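Local structure of aminomethyltransferase (Bartonella henselae, 3GIR) at residues G259-L262 / D266-P269; I274-T279 / M353-V358; G341-G344 / G349-A352; V367-R372 / I376-H381. The protein belongs to the aminomethyltransferase (T-protein) family, whose members join a large mixed alpha/beta portion to a smaller C-terminal beta-barrel domain. All blocks are in the same frame, centred on the assembly; numbering follows the deposited sequence. Where two conformers were deposited one is given.

Interaction 1 (G259-L262 / D266-P269); sequences GLCL and DITP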
ATOM      1  N   GLY A 259       9.296   4.045  -1.877  1.00 17.97           N
ATOM      2  CA  GLY A 259       9.158   4.527  -0.538  1.00 19.88           C
ATOM      3  C   GLY A 259       7.845   4.281   0.166  1.00 20.42           C
ATOM      4  O   GLY A 259       7.481   5.021   1.129  1.00 22.14           O
ATOM      5  N   LEU A 260       7.089   3.290  -0.301  1.00 17.41           N
ATOM      6  CA  LEU A 260       5.748   3.056   0.192  1.00 17.34           C
ATOM      7  C   LEU A 260       5.730   2.106   1.334  1.00 18.13           C
ATOM      8  O   LEU A 260       6.421   1.099   1.305  1.00 19.95           O
ATOM      9  CB  LEU A 260       4.852   2.571  -0.947  1.00 16.06           C
ATOM     10  CG  LEU A 260       4.894   3.413  -2.224  1.00 20.28           C
ATOM     11  CD1 LEU A 260       4.081   2.767  -3.360  1.00 17.45           C
ATOM     12  CD2 LEU A 260       4.390   4.779  -1.864  1.00 20.84           C
ATOM     13  N   CYS A 261       4.894   2.370   2.320  1.00 18.89           N
ATOM     14  CA  CYS A 261       4.813   1.474   3.506  1.00 18.58           C
ATOM     15  C   CYS A 261       4.044   0.204   3.254  1.00 19.58           C
ATOM     16  O   CYS A 261       3.054   0.181   2.482  1.00 20.11           O
ATOM     17  CB  CYS A 261       4.135   2.163   4.660  1.00 20.33           C
ATOM     18  SG  CYS A 261       5.168   3.467   5.370  1.00 23.10           S
ATOM     19  N   LEU A 262       4.444  -0.850   3.966  1.00 17.87           N
ATOM     20  CA  LEU A 262       3.693  -2.095   3.996  1.00 17.84           C
ATOM     21  C   LEU A 262       3.199  -2.302   5.431  1.00 17.81           C
ATOM     22  O   LEU A 262       4.007  -2.486   6.369  1.00 17.22           O
ATOM     23  CB  LEU A 262       4.511  -3.271   3.457  1.00 18.74           C
ATOM     24  CG  LEU A 262       3.844  -4.624   3.725  1.00 21.32           C
ATOM     25  CD1 LEU A 262       2.576  -4.640   2.866  1.00 24.85           C
ATOM     26  CD2 LEU A 262       4.801  -5.764   3.383  1.00 26.25           C
ATOM     27  N   ASP A 266       6.373  -1.970   8.020  1.00 18.71           N
ATOM     28  CA  ASP A 266       6.791  -0.609   8.309  1.00 17.69           C
ATOM     29  C   ASP A 266       5.883   0.213   9.167  1.00 19.69           C
ATOM     30  O   ASP A 266       6.287   1.255   9.647  1.00 21.13           O
ATOM     31  CB  ASP A 266       6.980   0.127   6.997  1.00 18.31           C
ATOM     32  CG  ASP A 266       7.715  -0.717   5.984  1.00 19.83           C
ATOM     33  OD1 ASP A 266       8.881  -1.156   6.228  1.00 19.40           O
ATOM     34  OD2 ASP A 266       7.072  -0.997   4.942  1.00 18.23           O
ATOM     35  N   ILE A 267       4.618  -0.172   9.240  1.00 17.28           N
ATOM     36  CA  ILE A 267       3.640   0.449  10.112  1.00 18.59           C
ATOM     37  C   ILE A 267       2.880  -0.676  10.771  1.00 18.88           C
ATOM     38  O   ILE A 267       2.608  -1.703  10.123  1.00 19.73           O
ATOM     39  CB  ILE A 267       2.753   1.439   9.385  1.00 19.34           C
ATOM     40  CG1 ILE A 267       2.152   0.861   8.100  1.00 19.34           C
ATOM     41  CG2 ILE A 267       3.575   2.717   9.052  1.00 20.39           C
ATOM     42  CD1 ILE A 267       1.212   1.854   7.343  1.00 21.03           C
ATOM     43  N   THR A 268       2.483  -0.457  12.018  1.00 20.04           N
ATOM     44  CA  THR A 268       1.801  -1.453  12.804  1.00 21.47           C
ATOM     45  C   THR A 268       0.928  -0.691  13.820  1.00 20.05           C
ATOM     46  O   THR A 268       1.014   0.543  13.930  1.00 19.32           O
ATOM     47  CB  THR A 268       2.784  -2.343  13.564  1.00 22.60           C
ATOM     48  OG1 THR A 268       3.307  -1.572  14.638  1.00 24.56           O
ATOM     49  CG2 THR A 268       3.943  -2.842  12.700  1.00 24.04           C
ATOM     50  N   PRO A 269       0.080  -1.411  14.554  1.00 21.92           N
ATOM     51  CA  PRO A 269      -0.693  -0.724  15.596  1.00 22.55           C
ATOM     52  C   PRO A 269       0.134  -0.120  16.712  1.00 25.17           C
ATOM     53  O   PRO A 269      -0.408   0.662  17.495  1.00 24.72           O
ATOM     54  CB  PRO A 269      -1.586  -1.846  16.137  1.00 24.06           C
ATOM     55  CG  PRO A 269      -1.674  -2.758  15.069  1.00 24.43           C
ATOM     56  CD  PRO A 269      -0.317  -2.790  14.430  1.00 22.70           C
TER

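Interaction 2 (I274-T279 / M353-V358); sequences IDAALT and MGYVPV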
ATOM      1  N   ILE A 274       2.854   9.791  13.421  1.00 21.43           N
ATOM      2  CA  ILE A 274       3.941  10.687  13.743  1.00 22.14           C
ATOM      3  C   ILE A 274       5.237   9.899  13.630  1.00 20.09           C
ATOM      4  O   ILE A 274       6.163  10.346  12.929  1.00 20.97           O
ATOM      5  CB  ILE A 274       3.751  11.333  15.163  1.00 23.65           C
ATOM      6  CG1 ILE A 274       2.432  12.170  15.257  1.00 25.88           C
ATOM      7  CG2 ILE A 274       4.945  12.211  15.520  1.00 26.65           C
ATOM      8  CD1 ILE A 274       1.008  11.366  15.117  1.00 25.76           C
ATOM      9  N   ASP A 275       5.305   8.731  14.282  1.00 20.86           N
ATOM     10  CA  ASP A 275       6.518   7.901  14.209  1.00 20.08           C
ATOM     11  C   ASP A 275       6.778   7.507  12.740  1.00 19.34           C
ATOM     12  O   ASP A 275       7.898   7.441  12.275  1.00 20.25           O
ATOM     13  CB  ASP A 275       6.327   6.599  15.011  1.00 21.32           C
ATOM     14  CG  ASP A 275       5.901   6.817  16.437  1.00 26.02           C
ATOM     15  OD1 ASP A 275       6.365   7.844  17.005  1.00 28.07           O
ATOM     16  OD2 ASP A 275       5.139   5.902  16.969  1.00 30.76           O
ATOM     17  N   ALA A 276       5.708   7.184  12.006  1.00 19.22           N
ATOM     18  CA  ALA A 276       5.807   6.711  10.648  1.00 19.37           C
ATOM     19  C   ALA A 276       6.012   7.755   9.571  1.00 18.94           C
ATOM     20  O   ALA A 276       6.140   7.431   8.398  1.00 21.11           O
ATOM     21  CB  ALA A 276       4.525   5.832  10.316  1.00 20.05           C
ATOM     22  N   ALA A 277       6.057   9.028   9.976  1.00 19.44           N
ATOM     23  CA  ALA A 277       6.135  10.155   9.037  1.00 20.66           C
ATOM     24  C   ALA A 277       5.079  10.088   7.945  1.00 21.04           C
ATOM     25  O   ALA A 277       5.374  10.290   6.751  1.00 22.05           O
ATOM     26  CB  ALA A 277       7.560  10.290   8.401  1.00 21.10           C
ATOM     27  N   LEU A 278       3.828   9.924   8.410  1.00 21.75           N
ATOM     28  CA  LEU A 278       2.663   9.867   7.547  1.00 21.04           C
ATOM     29  C   LEU A 278       1.619  10.916   7.993  1.00 22.73           C
ATOM     30  O   LEU A 278       0.453  10.854   7.552  1.00 21.53           O
ATOM     31  CB  LEU A 278       2.095   8.459   7.584  1.00 20.22           C
ATOM     32  CG  LEU A 278       2.908   7.286   7.036  1.00 19.90           C
ATOM     33  CD1 LEU A 278       2.111   6.007   7.251  1.00 20.96           C
ATOM     34  CD2 LEU A 278       3.189   7.449   5.570  1.00 19.66           C
ATOM     35  N   THR A 279       1.983  11.879   8.854  1.00 22.38           N
ATOM     36  CA  THR A 279       0.984  12.847   9.331  1.00 22.76           C
ATOM     37  C   THR A 279       0.482  13.717   8.180  1.00 23.08           C
ATOM     38  O   THR A 279      -0.568  14.328   8.336  1.00 25.65           O
ATOM     39  CB  THR A 279       1.521  13.833  10.446  1.00 24.26           C
ATOM     40  OG1 THR A 279       2.618  14.558   9.891  1.00 27.51           O
ATOM     41  CG2 THR A 279       1.947  13.029  11.696  1.00 25.53           C
ATOM     42  N   MET A 353      13.985   0.039   4.574  1.00 17.38           N
ATOM     43  CA  MET A 353      13.351   1.060   5.412  0.50 17.03           C
ATOM     44  C   MET A 353      13.359   0.517   6.811  1.00 17.20           C
ATOM     45  O   MET A 353      13.437  -0.687   7.038  1.00 17.16           O
ATOM     46  CB  MET A 353      11.913   1.402   4.989  0.50 18.02           C
ATOM     47  CG  MET A 353      11.823   2.204   3.761  0.50 19.49           C
ATOM     48  SD  MET A 353      10.151   2.862   3.452  0.50 21.62           S
ATOM     49  CE  MET A 353       9.150   1.550   4.116  0.50 22.73           C
ATOM     50  N   GLY A 354      13.305   1.414   7.798  1.00 16.17           N
ATOM     51  CA  GLY A 354      13.324   0.915   9.169  1.00 15.17           C
ATOM     52  C   GLY A 354      13.107   2.060  10.132  1.00 15.82           C
ATOM     53  O   GLY A 354      12.762   3.192   9.704  1.00 17.64           O
ATOM     54  N   TYR A 355      13.308   1.801  11.398  1.00 14.92           N
ATOM     55  CA  TYR A 355      13.130   2.747  12.495  1.00 14.83           C
ATOM     56  C   TYR A 355      14.416   2.993  13.189  1.00 15.83           C
ATOM     57  O   TYR A 355      15.126   2.066  13.531  1.00 17.14           O
ATOM     58  CB  TYR A 355      12.073   2.318  13.515  1.00 14.69           C
ATOM     59  CG  TYR A 355      10.657   2.531  12.979  1.00 15.54           C
ATOM     60  CD1 TYR A 355       9.964   3.709  13.202  1.00 16.40           C
ATOM     61  CD2 TYR A 355      10.052   1.564  12.187  1.00 19.78           C
ATOM     62  CE1 TYR A 355       8.721   3.915  12.701  1.00 17.13           C
ATOM     63  CE2 TYR A 355       8.760   1.795  11.674  1.00 20.23           C
ATOM     64  CZ  TYR A 355       8.128   2.969  11.926  1.00 18.62           C
ATOM     65  OH  TYR A 355       6.852   3.258  11.384  1.00 19.62           O
ATOM     66  N   VAL A 356      14.681   4.276  13.450  1.00 15.73           N
ATOM     67  CA  VAL A 356      15.827   4.740  14.258  1.00 16.73           C
ATOM     68  C   VAL A 356      15.266   5.818  15.206  1.00 17.78           C
ATOM     69  O   VAL A 356      14.252   6.457  14.946  1.00 18.68           O
ATOM     70  CB  VAL A 356      16.981   5.237  13.389  1.00 17.00           C
ATOM     71  CG1 VAL A 356      17.573   4.110  12.492  1.00 18.38           C
ATOM     72  CG2 VAL A 356      16.583   6.520  12.577  1.00 15.99           C
ATOM     73  N   PRO A 357      15.995   6.113  16.307  1.00 16.79           N
ATOM     74  CA  PRO A 357      15.545   7.193  17.138  1.00 18.97           C
ATOM     75  C   PRO A 357      15.740   8.515  16.441  1.00 17.58           C
ATOM     76  O   PRO A 357      16.537   8.648  15.484  1.00 18.40           O
ATOM     77  CB  PRO A 357      16.465   7.064  18.376  1.00 18.36           C
ATOM     78  CG  PRO A 357      17.080   5.717  18.288  1.00 17.74           C
ATOM     79  CD  PRO A 357      17.220   5.507  16.811  1.00 17.12           C
ATOM     80  N   VAL A 358      15.018   9.525  16.923  1.00 19.96           N
ATOM     81  CA  VAL A 358      15.061  10.822  16.260  1.00 21.31           C
ATOM     82  C   VAL A 358      16.466  11.398  16.076  1.00 19.58           C
ATOM     83  O   VAL A 358      16.777  12.002  15.046  1.00 20.86           O
ATOM     84  CB  VAL A 358      14.059  11.808  16.953  1.00 23.69           C
ATOM     85  CG1 VAL A 358      14.459  12.163  18.350  1.00 26.97           C
ATOM     86  CG2 VAL A 358      13.836  13.081  16.092  1.00 26.46           C
TER

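Interaction 3 (G341-G344 / G349-A352); sequences GGFG and GPVA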
ATOM      1  N   GLY A 341      13.352  -4.760   3.483  1.00 17.80           N
ATOM      2  CA  GLY A 341      14.616  -4.728   2.768  1.00 19.65           C
ATOM      3  C   GLY A 341      14.667  -5.692   1.632  1.00 20.99           C
ATOM      4  O   GLY A 341      14.111  -6.805   1.752  1.00 23.51           O
ATOM      5  N   GLY A 342      15.342  -5.309   0.549  1.00 19.76           N
ATOM      6  CA  GLY A 342      15.560  -6.193  -0.581  1.00 21.15           C
ATOM      7  C   GLY A 342      16.461  -5.569  -1.627  1.00 21.39           C
ATOM      8  O   GLY A 342      16.974  -4.493  -1.450  1.00 22.16           O
ATOM      9  N   PHE A 343      16.696  -6.277  -2.719  1.00 20.70           N
ATOM     10  CA  PHE A 343      17.429  -5.724  -3.832  1.00 20.64           C
ATOM     11  C   PHE A 343      16.489  -4.929  -4.699  1.00 20.64           C
ATOM     12  O   PHE A 343      15.422  -5.441  -5.092  1.00 21.94           O
ATOM     13  CB  PHE A 343      18.106  -6.817  -4.629  1.00 21.79           C
ATOM     14  CG  PHE A 343      18.987  -6.298  -5.729  1.00 21.00           C
ATOM     15  CD1 PHE A 343      20.261  -5.831  -5.452  1.00 22.57           C
ATOM     16  CD2 PHE A 343      18.553  -6.316  -7.049  1.00 26.37           C
ATOM     17  CE1 PHE A 343      21.046  -5.337  -6.473  1.00 26.16           C
ATOM     18  CE2 PHE A 343      19.334  -5.868  -8.052  1.00 28.83           C
ATOM     19  CZ  PHE A 343      20.565  -5.344  -7.751  1.00 26.85           C
ATOM     20  N   GLY A 344      16.825  -3.672  -4.985  1.00 19.71           N
ATOM     21  CA  GLY A 344      16.008  -2.887  -5.920  1.00 18.80           C
ATOM     22  C   GLY A 344      16.647  -2.858  -7.291  1.00 19.25           C
ATOM     23  O   GLY A 344      17.667  -2.196  -7.456  1.00 20.03           O
ATOM     24  N   GLY A 349      20.745  -1.691  -6.442  1.00 23.11           N
ATOM     25  CA  GLY A 349      21.387  -2.098  -5.210  1.00 22.70           C
ATOM     26  C   GLY A 349      20.368  -2.297  -4.103  1.00 21.48           C
ATOM     27  O   GLY A 349      19.185  -2.088  -4.335  1.00 19.45           O
ATOM     28  N   PRO A 350      20.822  -2.774  -2.937  1.00 20.70           N
ATOM     29  CA  PRO A 350      19.931  -2.965  -1.775  1.00 20.44           C
ATOM     30  C   PRO A 350      19.233  -1.657  -1.364  1.00 20.61           C
ATOM     31  O   PRO A 350      19.852  -0.558  -1.405  1.00 20.17           O
ATOM     32  CB  PRO A 350      20.869  -3.468  -0.681  1.00 20.39           C
ATOM     33  CG  PRO A 350      22.062  -3.852  -1.356  1.00 24.48           C
ATOM     34  CD  PRO A 350      22.199  -3.174  -2.616  1.00 23.10           C
ATOM     35  N   VAL A 351      17.952  -1.789  -1.021  1.00 17.83           N
ATOM     36  CA  VAL A 351      17.091  -0.752  -0.507  1.00 18.52           C
ATOM     37  C   VAL A 351      16.453  -1.308   0.752  1.00 17.79           C
ATOM     38  O   VAL A 351      16.329  -2.533   0.932  1.00 17.72           O
ATOM     39  CB  VAL A 351      16.059  -0.324  -1.560  1.00 18.82           C
ATOM     40  CG1 VAL A 351      16.861   0.209  -2.787  1.00 20.19           C
ATOM     41  CG2 VAL A 351      15.204  -1.488  -2.044  1.00 17.37           C
ATOM     42  N   ALA A 352      16.182  -0.455   1.711  1.00 17.64           N
ATOM     43  CA  ALA A 352      15.511  -0.805   2.905  1.00 18.40           C
ATOM     44  C   ALA A 352      14.827   0.361   3.582  1.00 18.34           C
ATOM     45  O   ALA A 352      15.010   1.520   3.187  1.00 17.64           O
ATOM     46  CB  ALA A 352      16.649  -1.350   3.912  1.00 15.49           C
TER

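Interaction 4 (V367-R372 / I376-H381); sequences VFTELR and IALSVH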
ATOM      1  N   VAL A 367      24.314   3.917  10.624  1.00 18.13           N
ATOM      2  CA  VAL A 367      23.850   2.941  11.609  1.00 16.78           C
ATOM      3  C   VAL A 367      24.412   1.615  11.182  1.00 17.33           C
ATOM      4  O   VAL A 367      24.945   1.469  10.100  1.00 18.53           O
ATOM      5  CB  VAL A 367      22.321   2.911  11.783  1.00 17.74           C
ATOM      6  CG1 VAL A 367      21.770   4.297  12.255  1.00 18.36           C
ATOM      7  CG2 VAL A 367      21.586   2.517  10.505  1.00 17.39           C
ATOM      8  N   PHE A 368      24.292   0.633  12.061  1.00 17.57           N
ATOM      9  CA  PHE A 368      24.972  -0.638  11.801  1.00 18.97           C
ATOM     10  C   PHE A 368      24.092  -1.832  12.132  1.00 18.56           C
ATOM     11  O   PHE A 368      23.197  -1.778  12.944  1.00 19.54           O
ATOM     12  CB  PHE A 368      26.261  -0.711  12.683  1.00 19.86           C
ATOM     13  CG  PHE A 368      27.174   0.467  12.502  1.00 19.22           C
ATOM     14  CD1 PHE A 368      28.114   0.435  11.521  1.00 22.41           C
ATOM     15  CD2 PHE A 368      26.973   1.644  13.236  1.00 18.69           C
ATOM     16  CE1 PHE A 368      28.910   1.551  11.266  1.00 22.81           C
ATOM     17  CE2 PHE A 368      27.732   2.792  12.943  1.00 20.56           C
ATOM     18  CZ  PHE A 368      28.695   2.710  11.997  1.00 18.78           C
ATOM     19  N   THR A 369      24.405  -2.903  11.430  1.00 19.62           N
ATOM     20  CA  THR A 369      23.835  -4.257  11.783  1.00 20.83           C
ATOM     21  C   THR A 369      24.952  -5.285  11.782  1.00 21.51           C
ATOM     22  O   THR A 369      26.099  -4.991  11.501  1.00 22.91           O
ATOM     23  CB  THR A 369      22.692  -4.611  10.812  1.00 21.10           C
ATOM     24  OG1 THR A 369      21.909  -5.668  11.375  1.00 23.11           O
ATOM     25  CG2 THR A 369      23.190  -5.023   9.505  1.00 20.93           C
ATOM     26  N   GLU A 370      24.645  -6.506  12.179  1.00 21.58           N
ATOM     27  CA  GLU A 370      25.655  -7.516  12.259  1.00 22.99           C
ATOM     28  C   GLU A 370      25.370  -8.612  11.228  1.00 22.33           C
ATOM     29  O   GLU A 370      24.243  -9.094  11.141  1.00 24.86           O
ATOM     30  CB  GLU A 370      25.622  -8.126  13.627  1.00 25.27           C
ATOM     31  CG  GLU A 370      26.193  -7.306  14.725  1.00 32.25           C
ATOM     32  CD  GLU A 370      27.736  -7.117  14.710  1.00 41.54           C
ATOM     33  OE1 GLU A 370      28.519  -8.140  14.643  1.00 47.61           O
ATOM     34  OE2 GLU A 370      28.144  -5.917  14.810  1.00 45.99           O
ATOM     35  N   LEU A 371      26.397  -9.037  10.523  1.00 22.35           N
ATOM     36  CA  LEU A 371      26.264 -10.164   9.580  1.00 23.40           C
ATOM     37  C   LEU A 371      27.478 -11.060   9.714  1.00 23.48           C
ATOM     38  O   LEU A 371      28.591 -10.581   9.618  1.00 23.30           O
ATOM     39  CB  LEU A 371      26.173  -9.645   8.166  1.00 23.49           C
ATOM     40  CG  LEU A 371      26.173 -10.654   7.023  1.00 25.77           C
ATOM     41  CD1 LEU A 371      24.933 -11.559   7.073  1.00 27.07           C
ATOM     42  CD2 LEU A 371      26.279  -9.958   5.617  1.00 29.42           C
ATOM     43  N   ARG A 372      27.249 -12.348  10.033  1.00 23.63           N
ATOM     44  CA  ARG A 372      28.350 -13.331  10.247  1.00 24.34           C
ATOM     45  C   ARG A 372      29.373 -12.792  11.214  1.00 24.24           C
ATOM     46  O   ARG A 372      30.584 -12.903  11.015  1.00 25.93           O
ATOM     47  CB  ARG A 372      28.977 -13.780   8.954  1.00 24.76           C
ATOM     48  CG  ARG A 372      28.032 -14.313   7.954  1.00 24.61           C
ATOM     49  CD  ARG A 372      28.695 -14.749   6.709  1.00 26.15           C
ATOM     50  NE  ARG A 372      29.262 -13.653   5.957  1.00 30.27           N
ATOM     51  CZ  ARG A 372      28.600 -12.975   5.029  1.00 31.28           C
ATOM     52  NH1 ARG A 372      27.355 -13.315   4.703  1.00 30.83           N
ATOM     53  NH2 ARG A 372      29.212 -11.990   4.396  1.00 34.45           N
ATOM     54  N   ILE A 376      28.211  -4.202   9.816  1.00 23.74           N
ATOM     55  CA  ILE A 376      27.897  -3.765   8.467  1.00 24.66           C
ATOM     56  C   ILE A 376      27.228  -2.385   8.558  1.00 22.68           C
ATOM     57  O   ILE A 376      26.304  -2.210   9.359  1.00 22.21           O
ATOM     58  CB  ILE A 376      26.837  -4.665   7.740  1.00 25.80           C
ATOM     59  CG1 ILE A 376      27.434  -6.010   7.368  1.00 32.23           C
ATOM     60  CG2 ILE A 376      26.308  -3.979   6.413  1.00 29.27           C
ATOM     61  CD1 ILE A 376      28.883  -5.966   7.306  1.00 31.36           C
ATOM     62  N   ALA A 377      27.637  -1.428   7.730  1.00 21.44           N
ATOM     63  CA  ALA A 377      27.092  -0.070   7.836  1.00 20.69           C
ATOM     64  C   ALA A 377      25.900   0.115   6.902  1.00 18.58           C
ATOM     65  O   ALA A 377      25.846  -0.469   5.809  1.00 20.55           O
ATOM     66  CB  ALA A 377      28.203   0.984   7.508  1.00 21.52           C
ATOM     67  N   LEU A 378      24.919   0.868   7.327  1.00 17.72           N
ATOM     68  CA  LEU A 378      23.836   1.385   6.460  1.00 17.74           C
ATOM     69  C   LEU A 378      23.835   2.921   6.640  1.00 19.22           C
ATOM     70  O   LEU A 378      24.204   3.392   7.711  1.00 21.20           O
ATOM     71  CB  LEU A 378      22.463   0.951   6.918  1.00 18.68           C
ATOM     72  CG  LEU A 378      22.240  -0.581   7.010  1.00 18.34           C
ATOM     73  CD1 LEU A 378      22.762  -1.199   8.353  1.00 19.50           C
ATOM     74  CD2 LEU A 378      20.802  -0.923   6.729  1.00 17.10           C
ATOM     75  N   SER A 379      23.384   3.682   5.651  1.00 18.90           N
ATOM     76  CA  SER A 379      23.201   5.092   5.902  0.50 17.08           C
ATOM     77  C   SER A 379      21.727   5.448   5.746  1.00 16.77           C
ATOM     78  O   SER A 379      20.994   4.924   4.862  1.00 18.74           O
ATOM     79  CB  SER A 379      24.093   5.907   4.939  0.50 17.44           C
ATOM     80  OG  SER A 379      23.772   5.618   3.578  0.50 15.00           O
ATOM     81  N   VAL A 380      21.285   6.358   6.575  1.00 16.41           N
ATOM     82  CA  VAL A 380      19.931   6.841   6.476  1.00 16.75           C
ATOM     83  C   VAL A 380      19.819   7.586   5.144  1.00 19.33           C
ATOM     84  O   VAL A 380      20.703   8.312   4.751  1.00 20.03           O
ATOM     85  CB  VAL A 380      19.586   7.791   7.645  1.00 15.88           C
ATOM     86  CG1 VAL A 380      18.242   8.545   7.379  1.00 20.22           C
ATOM     87  CG2 VAL A 380      19.631   7.040   9.010  1.00 18.89           C
ATOM     88  N   HIS A 381      18.758   7.320   4.386  1.00 17.41           N
ATOM     89  CA  HIS A 381      18.653   7.688   2.978  1.00 19.09           C
ATOM     90  C   HIS A 381      17.272   8.278   2.739  1.00 19.31           C
ATOM     91  O   HIS A 381      16.267   7.840   3.285  1.00 17.92           O
ATOM     92  CB  HIS A 381      18.896   6.501   2.048  1.00 18.00           C
ATOM     93  CG  HIS A 381      19.124   6.839   0.603  1.00 21.51           C
ATOM     94  ND1 HIS A 381      18.101   7.192  -0.272  1.00 22.89           N
ATOM     95  CD2 HIS A 381      20.254   6.822  -0.130  1.00 24.62           C
ATOM     96  CE1 HIS A 381      18.623   7.412  -1.470  1.00 22.64           C
ATOM     97  NE2 HIS A 381      19.922   7.198  -1.415  1.00 25.52           N
TER

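Interaction 1 (G259-L262 / D266-P269)
Leu262 and Asp266 meet through two bonds that close a small ring of the chain. The carboxylate oxygen OD2 of Asp266 receives the backbone N of Leu262 at 2.8 Å, using its anti lone pair, the one turned away from OD1. In return, the backbone N of Asp266 donates to Leu262 O at 2.9 Å, the i+4 to i bond that defines an alpha turn. The aspartate reaches back in this way because CG lies beside its own backbone N (chi1 -44°). Beside the polar pair is a compact apolar patch. Cys261 CB sits 4.0 Å from Ile267 CD1, while Cys261 SG lies 4.1 Å from both Ile267 CG2 and Asp266 CB, so that the thiol rests against both. Asp266 and Ile267 are buried, and Ile267 leans further onto Leu278. The other flank is looser. Leu260 points away from residues 266-269, and the side chain of the partly exposed Leu262 offers the aspartate little beyond CB, which is 3.7 Å from Asp266 OD2; both leucines pack on Tyr215 instead. Just before them, Gly259 ends helix 248-257 in a Schellman motif. Arg255 of that helix makes a salt bridge from NH1 to Asp266 OD2, and Ser340 OG and Thr339 OG1 bond to OD1. With both carboxylate oxygens gripped by several donors, the rotation of the group is fixed, and one buried acid ties the loop to its preceding helix and to strand 334-344.

Interaction 2 (I274-T279 / M353-V358)
The hydroxyl OH of Tyr355 gives a hydrogen bond to the backbone O of Asp266 and, at the same time, lies against Ala276, 3.6 Å from its CB and 3.7 Å from its CA. No hydrogen bond links residues 274-279 to 353-358 themselves; the contact is van der Waals packing of one phenol ring on a turn. Residues 274 to 277 form a type I beta turn, closed by the bond from Ala277 N to Ile274 O at 3.2 Å, and the ring meets the middle of it. Ala276 N comes to the ring edge, near its plane, whereas Asp275 O approaches CE1 of Tyr355 obliquely at 3.6 Å. Asp275 CB is a looser neighbour, 4.3 Å from the same CE1. The aromatic bridges a wide gap, for the CA atoms of Ala276 and Tyr355 stay 8.5 Å apart; with CG set beside the backbone N (chi1 -76°), the ring leaves strand 353-356 and carries its hydroxyl across to the turn. All three touching residues are buried. Their polar groups have partners close by: Asp275 OD1 accepts from Ser307 N, and Ala276 O accepts from NE of Arg310, a residue of strand 309-315 whose side chain also touches Tyr355. Arg308 adds a cation-pi contact to the ring. The phenol is thus held by its hydroxyl and by contacts round the ring. Here an aromatic side chain from a strand of the antiparallel C-terminal barrel of the T-protein family meets the loop that follows helix 248-257.

Interaction 3 (G341-G344 / G349-A352)
Gly341 faces Ala352 as a non-hydrogen-bonded pair of an antiparallel beta hairpin, formed by strands 334-344 and 349-356 within the C-terminal barrel domain. Gly341 CA approaches Val351 O at 3.3 Å in a CA-H...O contact, and Ala352 CB lies near the same CA. Gly342 follows as a hydrogen-bonded pair with Val351. Gly342 N donates to Val351 O at 3.0 Å, and Gly342 O accepts Val351 N at 2.9 Å, the donor standing almost straight beyond the carbonyl (C=O...N angle 174°). Gly342 O is further flanked by Pro350 CA, a CA-H...O partner at 3.3 Å, and by Val351 CG2 at 3.5 Å. Phe343 pairs with Pro350 at a non-hydrogen-bonded position, where the proline's missing N-H costs no bond between these two strands. With CG opposite its backbone N (chi1 -175°), the phenyl group swings over the neighbouring strand, bringing Phe343 CE1 to within 3.5 Å of Gly349 CA, while CD1 lies more loosely near the Pro350 ring. The ring lies obliquely against the Gly349 backbone; Pro320 and Asp348 also touch Phe343. On the sheet face bearing Phe343, Pro350 and Ala352, strand 309-315 adds Pro315 and Leu313. Gly344 completes the walk opposite Gly349, with bonds less regular than those of Gly342. Gly349 N reaches Gly344 O at a long 3.3 Å, and Gly344 N meets Gly349 O at 2.9 Å from above the carbonyl, 42° out of its plane.

Interaction 4 (V367-R372 / I376-H381)
Val367 and Leu378 form one hydrogen-bonded antiparallel pair, Thr369 and Ile376 the next, each with both backbone bonds made. Leu378 N to Val367 O is 2.8 Å and nearly straight (176° at the hydrogen); Thr369 N to Ile376 O is 2.9 Å, in the carbonyl plane. Between the pairs, CA-H...O contacts fill the ladder: Phe368 CA lies 3.2 Å from Ile376 O, and Ala377 CA 3.5 Å from Val367 O. Apolar contacts occur on both faces. On one, Val367 CG2 touches Leu378 CB at 4.0 Å, and Thr369 runs alongside Ile376 while its CG2 meets Leu378 CD1 at 4.0 Å. On the other, Phe368 CE1 rests 3.9 Å from Ala377 CB. Toward the hairpin end, the exposed Leu371 brings CB to Ile376 CG1 at 3.9 Å. The buried Thr369 turns OG1 opposite its backbone N (chi1 -163°), where it bonds to Val326 O. Separately, Lys375 makes a cation-pi contact with Phe368. Leu327 packs on Val367 and Leu378. The chemistry implies that backbone bonds fix the register, while the face with Val367, Thr369, Ile376 and Leu378 is largely apolar, consistent with its packing on Leu327 and Leu313 inside the barrel.

Interactions 1 and 2 form one continuous patch, their centres 10 Å apart: Tyr355 OH lies 2.7 Å from Asp266 O, and Ile267 CG2 packs on Ala276 CB at 3.5 Å. Interaction 3 uses the start of strand 349-356, just before the part used by interaction 2, its centre 18 Å away. Interaction 4 belongs to the same antiparallel sheet, about 13 Å from interaction 3 between centres, and touches interaction 2 through Val356 CG1 and Val367 CG1 at 4.2 Å. Interactions 3 and 4 are hairpins of the barrel, whereas 1 lies within the loop after helix 248-257 and 2 joins that loop to the barrel. The sodium ion, held by Leu238, Asp240 and Val243, involves none of the four.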